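Local atomic coordinates of thiol-activated cytolysin (Desulfobulbus propionicus, PDB entry 6NAL), a protein that probably binds membranes and oligomerises into pores, acting as a bacterial cytolysin. Residues E38-D42 against S43-V47; I125-I128 against L129-F133. All blocks are in the same frame, centred on the assembly; numbering follows the deposited sequence.

Contact 1 of 2, residues E38-D42 against S43-V47; sequences ERFDD and STYIV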
loop_
_atom_site.group_PDB
_atom_site.type_symbol
_atom_site.label_atom_id
_atom_site.label_comp_id
_atom_site.label_asym_id
_atom_site.label_seq_id
_atom_site.Cartn_x
_atom_site.Cartn_y
_atom_site.Cartn_z
ATOM N N GLU A 38 -11.922 -9.370 -2.921
ATOM C CA GLU A 38 -11.048 -10.469 -2.578
ATOM C C GLU A 38 -11.557 -11.742 -3.222
ATOM O O GLU A 38 -12.739 -11.881 -3.545
ATOM C CB GLU A 38 -10.969 -10.631 -1.044
ATOM C CG GLU A 38 -12.328 -11.092 -0.353
ATOM C CD GLU A 38 -12.130 -11.633 1.122
ATOM O OE1 GLU A 38 -11.213 -11.170 1.818
ATOM O OE2 GLU A 38 -12.884 -12.515 1.585
ATOM N N ARG A 39 -10.639 -12.675 -3.383
ATOM C CA ARG A 39 -10.995 -14.040 -3.703
ATOM C C ARG A 39 -9.802 -14.929 -3.404
ATOM O O ARG A 39 -8.678 -14.465 -3.172
ATOM C CB ARG A 39 -11.412 -14.183 -5.170
ATOM C CG ARG A 39 -10.289 -13.952 -6.125
ATOM C CD ARG A 39 -10.783 -13.783 -7.570
ATOM N NE ARG A 39 -9.660 -13.374 -8.411
ATOM C CZ ARG A 39 -8.778 -14.233 -8.899
ATOM N NH1 ARG A 39 -8.940 -15.530 -8.650
ATOM N NH2 ARG A 39 -7.768 -13.795 -9.643
ATOM N N PHE A 40 -10.068 -16.218 -3.467
ATOM C CA PHE A 40 -9.061 -17.245 -3.315
ATOM C C PHE A 40 -8.866 -18.027 -4.594
ATOM O O PHE A 40 -9.837 -18.398 -5.258
ATOM C CB PHE A 40 -9.463 -18.235 -2.237
ATOM C CG PHE A 40 -9.372 -17.690 -0.877
ATOM C CD1 PHE A 40 -8.194 -17.792 -0.171
ATOM C CD2 PHE A 40 -10.462 -17.063 -0.308
ATOM C CE1 PHE A 40 -8.105 -17.279 1.117
ATOM C CE2 PHE A 40 -10.380 -16.536 0.964
ATOM C CZ PHE A 40 -9.201 -16.659 1.690
ATOM N N ASP A 41 -7.613 -18.330 -4.888
ATOM C CA ASP A 41 -7.228 -19.285 -5.928
ATOM C C ASP A 41 -6.490 -20.408 -5.190
ATOM O O ASP A 41 -5.259 -20.401 -5.086
ATOM C CB ASP A 41 -6.372 -18.629 -7.006
ATOM C CG ASP A 41 -5.718 -19.653 -7.934
ATOM O OD1 ASP A 41 -6.053 -20.866 -7.804
ATOM O OD2 ASP A 41 -4.885 -19.236 -8.790
ATOM N N ASP A 42 -7.263 -21.356 -4.652
ATOM C CA ASP A 42 -6.779 -22.404 -3.743
ATOM C C ASP A 42 -6.231 -21.768 -2.466
ATOM O O ASP A 42 -6.988 -21.080 -1.753
ATOM C CB ASP A 42 -5.818 -23.288 -4.541
ATOM C CG ASP A 42 -6.557 -24.271 -5.462
ATOM O OD1 ASP A 42 -7.523 -24.932 -4.991
ATOM O OD2 ASP A 42 -6.177 -24.366 -6.659
ATOM N N SER A 43 -4.990 -22.021 -2.080
ATOM C CA SER A 43 -4.490 -21.400 -0.868
ATOM C C SER A 43 -4.063 -19.963 -1.109
ATOM O O SER A 43 -3.687 -19.275 -0.159
ATOM C CB SER A 43 -3.323 -22.220 -0.256
ATOM O OG SER A 43 -2.315 -22.576 -1.174
ATOM N N THR A 44 -4.113 -19.486 -2.346
ATOM C CA THR A 44 -3.655 -18.140 -2.650
ATOM C C THR A 44 -4.779 -17.140 -2.465
ATOM O O THR A 44 -5.933 -17.386 -2.840
ATOM C CB THR A 44 -3.101 -18.066 -4.059
ATOM O OG1 THR A 44 -2.037 -19.011 -4.159
ATOM C CG2 THR A 44 -2.559 -16.716 -4.357
ATOM N N TYR A 45 -4.425 -16.020 -1.848
ATOM C CA TYR A 45 -5.361 -14.977 -1.468
ATOM C C TYR A 45 -5.107 -13.769 -2.346
ATOM O O TYR A 45 -3.970 -13.279 -2.411
ATOM C CB TYR A 45 -5.163 -14.567 -0.021
ATOM C CG TYR A 45 -6.158 -13.535 0.521
ATOM C CD1 TYR A 45 -7.542 -13.695 0.370
ATOM C CD2 TYR A 45 -5.706 -12.452 1.244
ATOM C CE1 TYR A 45 -8.423 -12.798 0.917
ATOM C CE2 TYR A 45 -6.585 -11.534 1.777
ATOM C CZ TYR A 45 -7.939 -11.711 1.595
ATOM O OH TYR A 45 -8.784 -10.782 2.119
ATOM N N ILE A 46 -6.152 -13.289 -3.012
ATOM C CA ILE A 46 -5.981 -12.297 -4.065
ATOM C C ILE A 46 -6.814 -11.104 -3.674
ATOM O O ILE A 46 -8.035 -11.213 -3.566
ATOM C CB ILE A 46 -6.373 -12.847 -5.442
ATOM C CG1 ILE A 46 -5.452 -14.029 -5.777
ATOM C CG2 ILE A 46 -6.227 -11.767 -6.454
ATOM C CD1 ILE A 46 -5.956 -14.947 -6.825
ATOM N N VAL A 47 -6.170 -9.980 -3.420
ATOM C CA VAL A 47 -6.864 -8.764 -3.021
ATOM C C VAL A 47 -6.702 -7.724 -4.126
ATOM O O VAL A 47 -5.576 -7.423 -4.554
ATOM C CB VAL A 47 -6.327 -8.222 -1.689
ATOM C CG1 VAL A 47 -7.028 -6.916 -1.317
ATOM C CG2 VAL A 47 -6.475 -9.231 -0.579
#
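Tyr-45 crosses the ring of Phe-40 at a slant and reaches Glu-38 across a tight beta hairpin. Strands 37-41 and 44-59 are joined by a type II' turn, with Asp-42 and Ser-43 at its tip. Asp-42 has a positive phi, as this turn requires.

Tyr-45, Phe-40 and Glu-38 share one face of the hairpin. Tyr-45 CB sits 4.2 Å from Phe-40 CE1. CG is anti to the backbone N (chi1 -176°), which sends the ring along the sheet toward Glu-38. Ring atom CD1 lies over one face of the Phe-40 ring, near the rim, 3.6 Å from Phe-40 CZ. The two ring planes are 38° apart, so the pair is oblique. CE1 comes to 3.4 Å from Glu-38 OE1, and CZ to 3.3 Å from it. Glu-38 CD lies at the ring edge, in its plane, with the carboxylate turned 86° from the ring. At the tip, Tyr-45 OH donates a very short hydrogen bond of 2.5 Å to Glu-38 OE1. The same oxygen accepts from Tyr-389 N, which ties the hairpin to strand 378-389.

The other face carries Arg-39, Asp-41, Thr-44 and Ile-46. Asp-41 OD2 forms a salt bridge with Arg-362, while Arg-419 makes a cation-pi contact with Phe-40. Arg-39 and Ile-46 exchange two backbone hydrogen bonds, with Ile-46 N to Arg-39 O at 2.8 Å. The Arg-39 guanidinium turns one face to Ile-46 CD1, which lies 3.5 Å from NH2.

Contact 2 of 2, residues I125-I128 against L129-F133; sequences INDI and LSKWF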
loop_
_atom_site.group_PDB
_atom_site.type_symbol
_atom_site.label_atom_id
_atom_site.label_comp_id
_atom_site.label_asym_id
_atom_site.label_seq_id
_atom_site.Cartn_x
_atom_site.Cartn_y
_atom_site.Cartn_z
ATOM N N ILE A 125 10.455 20.603 -49.589
ATOM C CA ILE A 125 11.056 19.708 -48.604
ATOM C C ILE A 125 11.768 18.569 -49.308
ATOM O O ILE A 125 12.913 18.224 -48.985
ATOM C CB ILE A 125 9.982 19.179 -47.639
ATOM C CG1 ILE A 125 9.497 20.311 -46.750
ATOM C CG2 ILE A 125 10.513 18.042 -46.763
ATOM C CD1 ILE A 125 8.259 19.978 -45.873
ATOM N N ASN A 126 11.101 17.982 -50.301
ATOM C CA ASN A 126 11.664 16.828 -50.978
ATOM C C ASN A 126 12.853 17.198 -51.847
ATOM O O ASN A 126 13.690 16.333 -52.123
ATOM C CB ASN A 126 10.600 16.146 -51.812
ATOM C CG ASN A 126 9.728 15.263 -50.986
ATOM O OD1 ASN A 126 10.163 14.654 -49.987
ATOM N ND2 ASN A 126 8.490 15.170 -51.392
ATOM N N ASP A 127 12.947 18.458 -52.271
ATOM C CA ASP A 127 14.132 18.905 -52.986
ATOM C C ASP A 127 15.332 18.970 -52.049
ATOM O O ASP A 127 16.340 18.293 -52.270
ATOM C CB ASP A 127 13.866 20.253 -53.634
ATOM C CG ASP A 127 15.024 20.709 -54.490
ATOM O OD1 ASP A 127 15.307 21.927 -54.491
ATOM O OD2 ASP A 127 15.670 19.840 -55.132
ATOM N N ILE A 128 15.230 19.756 -50.974
ATOM C CA ILE A 128 16.287 19.802 -49.962
ATOM C C ILE A 128 16.673 18.397 -49.498
ATOM O O ILE A 128 17.846 18.117 -49.218
ATOM C CB ILE A 128 15.835 20.678 -48.783
ATOM C CG1 ILE A 128 15.614 22.087 -49.314
ATOM C CG2 ILE A 128 16.850 20.632 -47.647
ATOM C CD1 ILE A 128 15.066 23.024 -48.301
ATOM N N LEU A 129 15.690 17.509 -49.348
ATOM C CA LEU A 129 15.999 16.133 -48.981
ATOM C C LEU A 129 16.837 15.451 -50.059
ATOM O O LEU A 129 17.773 14.698 -49.750
ATOM C CB LEU A 129 14.711 15.351 -48.758
ATOM C CG LEU A 129 14.131 15.309 -47.342
ATOM C CD1 LEU A 129 12.862 14.493 -47.401
ATOM C CD2 LEU A 129 15.122 14.716 -46.424
ATOM N N SER A 130 16.483 15.674 -51.330
ATOM C CA SER A 130 17.237 15.099 -52.438
ATOM C C SER A 130 18.690 15.541 -52.389
ATOM O O SER A 130 19.597 14.716 -52.470
ATOM C CB SER A 130 16.580 15.485 -53.758
ATOM O OG SER A 130 15.350 14.792 -53.887
ATOM N N LYS A 131 18.929 16.835 -52.197
ATOM C CA LYS A 131 20.298 17.312 -52.198
ATOM C C LYS A 131 21.051 16.760 -51.012
ATOM O O LYS A 131 22.273 16.623 -51.069
ATOM C CB LYS A 131 20.340 18.844 -52.213
ATOM C CG LYS A 131 19.544 19.552 -53.367
ATOM C CD LYS A 131 19.475 18.748 -54.677
ATOM C CE LYS A 131 18.374 19.252 -55.647
ATOM N NZ LYS A 131 18.161 20.721 -55.541
ATOM N N TRP A 132 20.354 16.408 -49.936
ATOM C CA TRP A 132 21.103 15.915 -48.796
ATOM C C TRP A 132 21.476 14.457 -48.961
ATOM O O TRP A 132 22.592 14.073 -48.601
ATOM C CB TRP A 132 20.355 16.073 -47.483
ATOM C CG TRP A 132 21.276 15.833 -46.307
ATOM C CD1 TRP A 132 22.402 16.564 -45.948
ATOM C CD2 TRP A 132 21.164 14.794 -45.359
ATOM N NE1 TRP A 132 22.965 16.036 -44.815
ATOM C CE2 TRP A 132 22.219 14.952 -44.431
ATOM C CE3 TRP A 132 20.262 13.748 -45.188
ATOM C CZ2 TRP A 132 22.386 14.095 -43.353
ATOM C CZ3 TRP A 132 20.429 12.902 -44.117
ATOM C CH2 TRP A 132 21.489 13.070 -43.219
ATOM N N PHE A 133 20.570 13.605 -49.443
ATOM C CA PHE A 133 21.037 12.244 -49.654
ATOM C C PHE A 133 21.533 12.017 -51.087
ATOM O O PHE A 133 22.269 11.052 -51.316
ATOM C CB PHE A 133 20.017 11.149 -49.197
ATOM C CG PHE A 133 18.601 11.300 -49.673
ATOM C CD1 PHE A 133 18.302 11.488 -51.021
ATOM C CD2 PHE A 133 17.550 11.189 -48.748
ATOM C CE1 PHE A 133 16.967 11.595 -51.436
ATOM C CE2 PHE A 133 16.222 11.301 -49.154
ATOM C CZ PHE A 133 15.928 11.499 -50.497
#
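Leu-129 packs against the turn formed by Ile-125 and Asn-126. Its CB is 3.4 Å from Ile-125 O, the oxygen that accepts the Leu-129 N hydrogen bond. Its CD1 lies 3.7 Å from Asn-126 OD1 and 4.3 Å from Ile-125 CG2. Ser-130 adds a second grip on the backbone. Its OG is turned back beside its own backbone N (chi1 -71°) and donates to Asn-126 O at 2.9 Å. Ser-130 N donates to that same oxygen, so it holds two bonds. Leu-129 O sits 3.3 Å above the plane of the Phe-133 ring, over its centre.

These residues belong to the C-terminal half of helix 118-133, which is amphipathic. Ile-125, Ile-128 and Leu-129 lie on its buried side. Ile-128 rests on Ile-110 and Phe-112 of strand 110-114, while Ile-125 and Leu-129 reach strand 187-202.

The outer side is looser. Asp-127 and Lys-131 are one turn apart and form a salt bridge between OD2 and NZ. The hydrogen bond in it is weak and the position of OD2 is less sure. Trp-132 N to Ile-128 O is a weak bond of 3.1 Å. The Trp-132 ring meets His-136 edge-to-face, and its side chain packs on Ala-436 of the second subunit.

In the fold
Contacts 1 and 2 lie far apart in an elongated chain. Their centres are 62 Å apart and their nearest atoms about 51 Å apart. They sit on opposite sides of the chain's centre, their own centres 27 Å and 36 Å from it, and follow one another in sequence. Contact 1 belongs to the sheet built around long strand 349-372, and it also touches strand 378-389 of the C-terminal beta sandwich. Contact 2 instead covers part of the large antiparallel sheet that includes strands 110-114 and 187-202. No ligand or active site links the two. In the assembly, the second subunit touches contact 2, through Trp-132, but not contact 1.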